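Local coordinates for rhamnosidase B (PDB 2OKX), which hydrolyses terminal alpha-L-rhamnose residues from glycosides as an alpha-L-rhamnosidase of glycoside hydrolase family 78, at residues E809-E812 and T818-L821; M803-Y808 and G869-S874; F539-S542 and L546-T549. One frame throughout, in Å; residues are numbered along the deposited sequence.

Interaction 1. Residues E809-E812 and T818-L821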
# COMPACT_ATOMS: atom_id res chain seq x y z
N GLU A 809 -13.21 19.72 8.50
CA GLU A 809 -12.77 21.02 7.99
C GLU A 809 -14.01 21.92 7.88
O GLU A 809 -13.94 23.12 8.13
CB GLU A 809 -12.10 20.87 6.62
CG GLU A 809 -10.67 20.33 6.67
CD GLU A 809 -9.99 20.33 5.31
OE1 GLU A 809 -10.38 19.52 4.44
OE2 GLU A 809 -9.06 21.14 5.11
N ALA A 810 -15.14 21.31 7.53
CA ALA A 810 -16.40 22.04 7.41
C ALA A 810 -16.88 22.47 8.80
O ALA A 810 -17.35 23.61 8.97
CB ALA A 810 -17.46 21.17 6.73
N LEU A 811 -16.78 21.58 9.78
CA LEU A 811 -17.21 21.92 11.14
C LEU A 811 -16.34 23.04 11.72
O LEU A 811 -16.83 23.88 12.48
CB LEU A 811 -17.15 20.69 12.06
CG LEU A 811 -18.14 19.56 11.75
CD1 LEU A 811 -17.92 18.40 12.71
CD2 LEU A 811 -19.57 20.07 11.88
N GLU A 812 -15.07 23.07 11.35
CA GLU A 812 -14.16 24.10 11.82
C GLU A 812 -14.61 25.44 11.22
O GLU A 812 -14.70 26.45 11.91
CB GLU A 812 -12.73 23.79 11.39
CG GLU A 812 -11.73 24.92 11.66
CD GLU A 812 -11.55 25.21 13.15
OE1 GLU A 812 -11.07 26.31 13.47
OE2 GLU A 812 -11.87 24.34 13.99
N THR A 818 -17.17 21.44 19.10
CA THR A 818 -17.70 20.45 20.03
C THR A 818 -18.30 19.27 19.28
O THR A 818 -18.12 18.11 19.68
CB THR A 818 -18.75 21.08 20.97
OG1 THR A 818 -18.13 22.08 21.78
CG2 THR A 818 -19.36 20.01 21.88
N LEU A 819 -19.01 19.56 18.19
CA LEU A 819 -19.62 18.51 17.38
C LEU A 819 -18.51 17.67 16.76
O LEU A 819 -18.65 16.46 16.59
CB LEU A 819 -20.47 19.12 16.27
CG LEU A 819 -21.21 18.11 15.39
CD1 LEU A 819 -22.21 17.34 16.24
CD2 LEU A 819 -21.91 18.82 14.25
N MET A 820 -17.41 18.33 16.40
CA MET A 820 -16.26 17.66 15.81
C MET A 820 -15.70 16.67 16.83
O MET A 820 -15.44 15.51 16.51
CB MET A 820 -15.19 18.69 15.43
CG MET A 820 -13.97 18.10 14.73
SD MET A 820 -12.54 19.22 14.75
CE MET A 820 -13.15 20.57 13.74
N LEU A 821 -15.51 17.13 18.07
CA LEU A 821 -14.99 16.26 19.11
C LEU A 821 -15.89 15.06 19.37
O LEU A 821 -15.41 13.93 19.53
CB LEU A 821 -14.79 17.03 20.43
CG LEU A 821 -13.64 18.03 20.47
CD1 LEU A 821 -13.44 18.49 21.91
CD2 LEU A 821 -12.37 17.39 19.94
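Leu811 meets both Leu819 and Met820 with the two branches of its fork, and this is the centre of the contact between helices 801-813 and 817-833, successive helices joined by a short connection into a helical hairpin, consistent with the alpha barrel of this family. Its CD2 touches CD2 of Leu819 methyl to methyl at 3.6 Å, the two side chains crossing at about a right angle. The other branch reaches the backbone: Leu811 CD1 lies 3.6 Å from Met820 CA, with Met820 CB a little farther off at 3.9 Å. The CA atoms of Leu811 and Met820 are 6.4 Å apart.

Met820 makes the return contact. Its CG stands opposite the backbone N (chi1 -177°), and the chain runs on extended until a bend at chi3 (-65°) turns the methyl toward helix 801-813. There Met820 CE lies 4.0 Å from Glu812 N, and it is equally near Glu812 CB and OE2.

Residues beyond this first shell set the groups in place. Leu819 also leans on Tyr807 and Leu811 on Arg816, while Met820 packs against Tyr808 and against Phe871 and Ser875 of helix 868-876. The carboxylate of Glu812 is held from outside: OE2 is hydrogen-bonded to Ser875 OG and Gln817 NE2, and OE1 forms a salt bridge with Lys880.

The two segments are joined by dispersion contacts without directional bonds, so their fit depends on the shapes of a leucine fork and a flexible thioether. The Glu812 carboxylate, next to a methyl but gripped by a lysine and two hydrogen-bond donors, is likely to remain ionised while also tying this helical pair to helix 868-876 and the strand after it.

Interaction 2. Residues M803-Y808 and G869-S874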
# COMPACT_ATOMS: atom_id res chain seq x y z
N MET A 803 -13.38 10.79 4.42
CA MET A 803 -14.41 11.78 4.19
C MET A 803 -14.64 12.57 5.47
O MET A 803 -14.96 13.76 5.43
CB MET A 803 -15.71 11.08 3.75
CG MET A 803 -16.84 12.01 3.34
SD MET A 803 -16.44 13.12 1.97
CE MET A 803 -16.99 14.70 2.67
N SER A 804 -14.47 11.91 6.62
CA SER A 804 -14.64 12.59 7.91
C SER A 804 -13.70 13.79 7.99
O SER A 804 -14.05 14.81 8.59
CB SER A 804 -14.33 11.63 9.07
OG SER A 804 -15.38 10.69 9.26
N PHE A 805 -12.52 13.67 7.39
CA PHE A 805 -11.54 14.76 7.42
C PHE A 805 -12.13 16.03 6.82
O PHE A 805 -12.03 17.11 7.40
CB PHE A 805 -10.28 14.36 6.64
CG PHE A 805 -9.10 15.26 6.88
CD1 PHE A 805 -9.12 16.59 6.47
CD2 PHE A 805 -7.95 14.77 7.51
CE1 PHE A 805 -8.01 17.42 6.68
CE2 PHE A 805 -6.84 15.59 7.72
CZ PHE A 805 -6.87 16.92 7.31
N PHE A 806 -12.74 15.88 5.65
CA PHE A 806 -13.36 17.02 4.97
C PHE A 806 -14.52 17.54 5.80
O PHE A 806 -14.76 18.74 5.88
CB PHE A 806 -13.82 16.60 3.57
CG PHE A 806 -12.70 16.20 2.65
CD1 PHE A 806 -11.74 17.13 2.27
CD2 PHE A 806 -12.58 14.89 2.19
CE1 PHE A 806 -10.67 16.76 1.43
CE2 PHE A 806 -11.53 14.51 1.36
CZ PHE A 806 -10.57 15.45 0.98
N TYR A 807 -15.24 16.62 6.44
CA TYR A 807 -16.38 17.00 7.29
C TYR A 807 -15.90 17.86 8.46
O TYR A 807 -16.55 18.85 8.82
CB TYR A 807 -17.07 15.73 7.79
CG TYR A 807 -18.22 15.96 8.75
CD1 TYR A 807 -19.23 16.88 8.46
CD2 TYR A 807 -18.30 15.25 9.94
CE1 TYR A 807 -20.30 17.07 9.34
CE2 TYR A 807 -19.35 15.44 10.83
CZ TYR A 807 -20.35 16.35 10.52
OH TYR A 807 -21.39 16.51 11.39
N TYR A 808 -14.76 17.49 9.04
CA TYR A 808 -14.22 18.25 10.16
C TYR A 808 -13.75 19.64 9.71
O TYR A 808 -13.87 20.61 10.45
CB TYR A 808 -13.06 17.49 10.83
CG TYR A 808 -13.47 16.15 11.43
CD1 TYR A 808 -14.81 15.87 11.74
CD2 TYR A 808 -12.52 15.16 11.70
CE1 TYR A 808 -15.18 14.64 12.29
CE2 TYR A 808 -12.89 13.93 12.25
CZ TYR A 808 -14.21 13.67 12.55
OH TYR A 808 -14.57 12.46 13.10
N GLY A 869 -5.06 13.56 14.23
CA GLY A 869 -3.67 14.00 14.34
C GLY A 869 -3.48 15.43 13.88
O GLY A 869 -2.50 16.09 14.24
N TYR A 870 -4.42 15.92 13.07
CA TYR A 870 -4.36 17.28 12.57
C TYR A 870 -5.32 18.20 13.32
O TYR A 870 -4.92 19.26 13.79
CB TYR A 870 -4.71 17.30 11.08
CG TYR A 870 -4.92 18.70 10.50
CD1 TYR A 870 -3.84 19.54 10.23
CD2 TYR A 870 -6.20 19.15 10.21
CE1 TYR A 870 -4.04 20.82 9.68
CE2 TYR A 870 -6.41 20.42 9.66
CZ TYR A 870 -5.33 21.25 9.40
OH TYR A 870 -5.55 22.49 8.85
N PHE A 871 -6.58 17.79 13.44
CA PHE A 871 -7.57 18.64 14.09
C PHE A 871 -7.43 18.92 15.58
O PHE A 871 -7.79 20.00 16.04
CB PHE A 871 -8.99 18.13 13.80
CG PHE A 871 -9.37 18.24 12.35
CD1 PHE A 871 -9.19 17.16 11.49
CD2 PHE A 871 -9.82 19.45 11.83
CE1 PHE A 871 -9.45 17.28 10.13
CE2 PHE A 871 -10.08 19.58 10.47
CZ PHE A 871 -9.89 18.50 9.61
N LEU A 872 -6.90 17.96 16.34
CA LEU A 872 -6.75 18.19 17.77
C LEU A 872 -5.74 19.30 18.03
O LEU A 872 -5.97 20.17 18.87
CB LEU A 872 -6.33 16.89 18.49
CG LEU A 872 -7.41 15.79 18.46
CD1 LEU A 872 -6.90 14.53 19.16
CD2 LEU A 872 -8.68 16.31 19.13
N GLY A 873 -4.64 19.29 17.29
CA GLY A 873 -3.65 20.34 17.46
C GLY A 873 -4.06 21.67 16.83
O GLY A 873 -3.75 22.74 17.36
N SER A 874 -4.78 21.61 15.71
CA SER A 874 -5.19 22.83 15.01
C SER A 874 -6.50 23.45 15.49
O SER A 874 -6.55 24.62 15.87
CB SER A 874 -5.28 22.56 13.50
OG SER A 874 -6.29 21.63 13.19
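Phe871 reaches from helix 868-876 to Phe805 and Tyr808 of helix 801-813, edge to the one and face to the other, in an aromatic cluster completed by Tyr870. Its CG lies anti to the carbonyl carbon, beside the backbone N (chi1 -66°), which carries the ring across to the partner helix. This is the dense part: Tyr808 CB sits over the centre of one face in a CH-pi contact, 3.5 Å from the centroid, and Tyr870, next to Phe871 in the same helix, backs the other face. The edge of Phe871 enters the face of Phe805, a T-shaped pair with centroids 4.8 Å apart and planes at 66°. Phe871 CZ comes 3.4 Å from Phe805 O. Tyr808 also turns its ring edge to the face of Phe871.

Only the direct pairing of Phe805 with the partly exposed Tyr870 is loose: the rings, almost parallel, are slid until they barely overlap, touching through Phe805 CZ and Tyr870 CD2 at 3.7 Å. With an alanine in place of Phe871, Phe805 and Tyr808 would probably lose their shared aromatic partner, opening a gap between the helices.

The axes of segments 803-808 and 869-874 run nearly parallel, at 19°, and approach to 11.1 Å. Helix 577-590 flanks the cluster, touching Phe805 and meeting Tyr870 through Tyr589; on helix 817-833, Tyr808 OH is hydrogen-bonded to Asp823.

Interaction 3. Residues F539-S542 and L546-T549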
# COMPACT_ATOMS: atom_id res chain seq x y z
N PHE A 539 0.25 16.01 21.42
CA PHE A 539 -1.05 16.47 21.87
C PHE A 539 -1.57 15.57 22.98
O PHE A 539 -1.54 14.35 22.86
CB PHE A 539 -2.08 16.48 20.74
CG PHE A 539 -3.47 16.84 21.20
CD1 PHE A 539 -3.88 18.17 21.25
CD2 PHE A 539 -4.35 15.86 21.67
CE1 PHE A 539 -5.14 18.52 21.75
CE2 PHE A 539 -5.60 16.19 22.17
CZ PHE A 539 -6.00 17.52 22.22
N ARG A 540 -2.03 16.18 24.07
CA ARG A 540 -2.63 15.45 25.19
C ARG A 540 -3.66 16.38 25.80
O ARG A 540 -3.47 17.60 25.81
CB ARG A 540 -1.60 15.09 26.27
CG ARG A 540 -0.52 14.13 25.83
CD ARG A 540 0.37 13.73 27.01
NE ARG A 540 0.66 14.86 27.89
CZ ARG A 540 0.07 15.05 29.08
NH1 ARG A 540 0.38 16.10 29.82
NH2 ARG A 540 -0.81 14.17 29.52
N CYS A 541 -4.76 15.82 26.30
CA CYS A 541 -5.79 16.63 26.91
C CYS A 541 -6.49 15.86 28.03
O CYS A 541 -6.16 14.70 28.29
CB CYS A 541 -6.80 17.09 25.86
SG CYS A 541 -7.87 15.81 25.19
N SER A 542 -7.43 16.51 28.69
CA SER A 542 -8.16 15.91 29.81
C SER A 542 -9.01 14.70 29.41
O SER A 542 -9.45 13.93 30.27
CB SER A 542 -9.05 16.96 30.47
OG SER A 542 -10.00 17.47 29.55
N LEU A 546 -9.74 10.96 23.53
CA LEU A 546 -9.15 11.79 22.49
C LEU A 546 -7.64 11.56 22.41
O LEU A 546 -7.08 11.52 21.32
CB LEU A 546 -9.46 13.27 22.74
CG LEU A 546 -10.94 13.64 22.54
CD1 LEU A 546 -11.14 15.14 22.85
CD2 LEU A 546 -11.36 13.33 21.11
N ASN A 547 -7.00 11.40 23.57
CA ASN A 547 -5.55 11.15 23.59
C ASN A 547 -5.22 9.87 22.83
O ASN A 547 -4.23 9.81 22.09
CB ASN A 547 -5.03 11.01 25.02
CG ASN A 547 -5.10 12.30 25.79
OD1 ASN A 547 -5.27 13.37 25.20
ND2 ASN A 547 -4.97 12.21 27.11
N ALA A 548 -6.05 8.85 23.02
CA ALA A 548 -5.84 7.58 22.34
C ALA A 548 -6.08 7.71 20.84
O ALA A 548 -5.39 7.07 20.05
CB ALA A 548 -6.75 6.51 22.94
N THR A 549 -7.05 8.52 20.44
CA THR A 549 -7.33 8.68 19.02
C THR A 549 -6.16 9.39 18.36
O THR A 549 -5.83 9.11 17.21
CB THR A 549 -8.64 9.49 18.75
OG1 THR A 549 -8.47 10.86 19.12
CG2 THR A 549 -9.81 8.89 19.53
O HOH W 1 -1.97 11.75 23.16
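Arg540 and Asn547 bring strand 538-541 and helix 544-559 together, their CA atoms 5.4 Å apart across the tight turn that leads from the strand into the helix. Asn547 then spans the gap with its side-chain amide, which grips both polar backbone atoms of Cys541. Cys541 N donates to Asn547 OD1 at 2.7 Å, the donor lying in the plane of the side-chain carbonyl and on a lone pair, though the bond itself is bent to 147°. In return Asn547 ND2 donates to Cys541 O at 3.0 Å, somewhat tilted from the planes of both groups. Two bonds of this kind fix the rotation of the amide, which appears to stand in for a neighbouring strand at the edge of the sheet. Asn547 CG lies beside its own backbone N (chi1 -68°), a setting that swings the amide across to the strand.

OD1 is also 3.4 Å from Arg540 CA, and the ring of Phe539 approaches it more distantly, its plane steeply inclined to the amide. Cys541 SG also packs at 3.9 Å on Leu546 CB. A water adds a polar bridge, donating to Phe539 O at 2.7 Å and to Asn547 O at 3.2 Å.

Strand 538-541 is the outermost of its sheet. Arg540 pairs through its backbone with Glu902 of strand 900-906, and its guanidinium forms a salt bridge with the same residue. Leu546 also packs on Leu821 and Arg825 of helix 817-833, and Phe539 on Leu872 of helix 868-876, joining helix 544-559 to the sheet to which strands 538-541 and 900-906 belong.

Interactions 1 and 2 share helix 801-813 and adjoin directly, with Met820 CE against Tyr808 O and Glu809 CG against Phe871 CZ; interaction 1 is nested within the longer chain loop that interaction 2 closes. Interaction 2 is the deeper, an almost wholly aromatic joint, whereas interaction 1 is aliphatic and only partly buried, with a carboxylate at its margin. Interaction 3 comes earlier in the chain and joins a strand to a helix by amide-to-backbone bonds and a water, largely buried yet edged by an exposed arginine. Leu872 connects it to helix 868-876 and Leu821 to helix 817-833, so the three contacts form one continuous region.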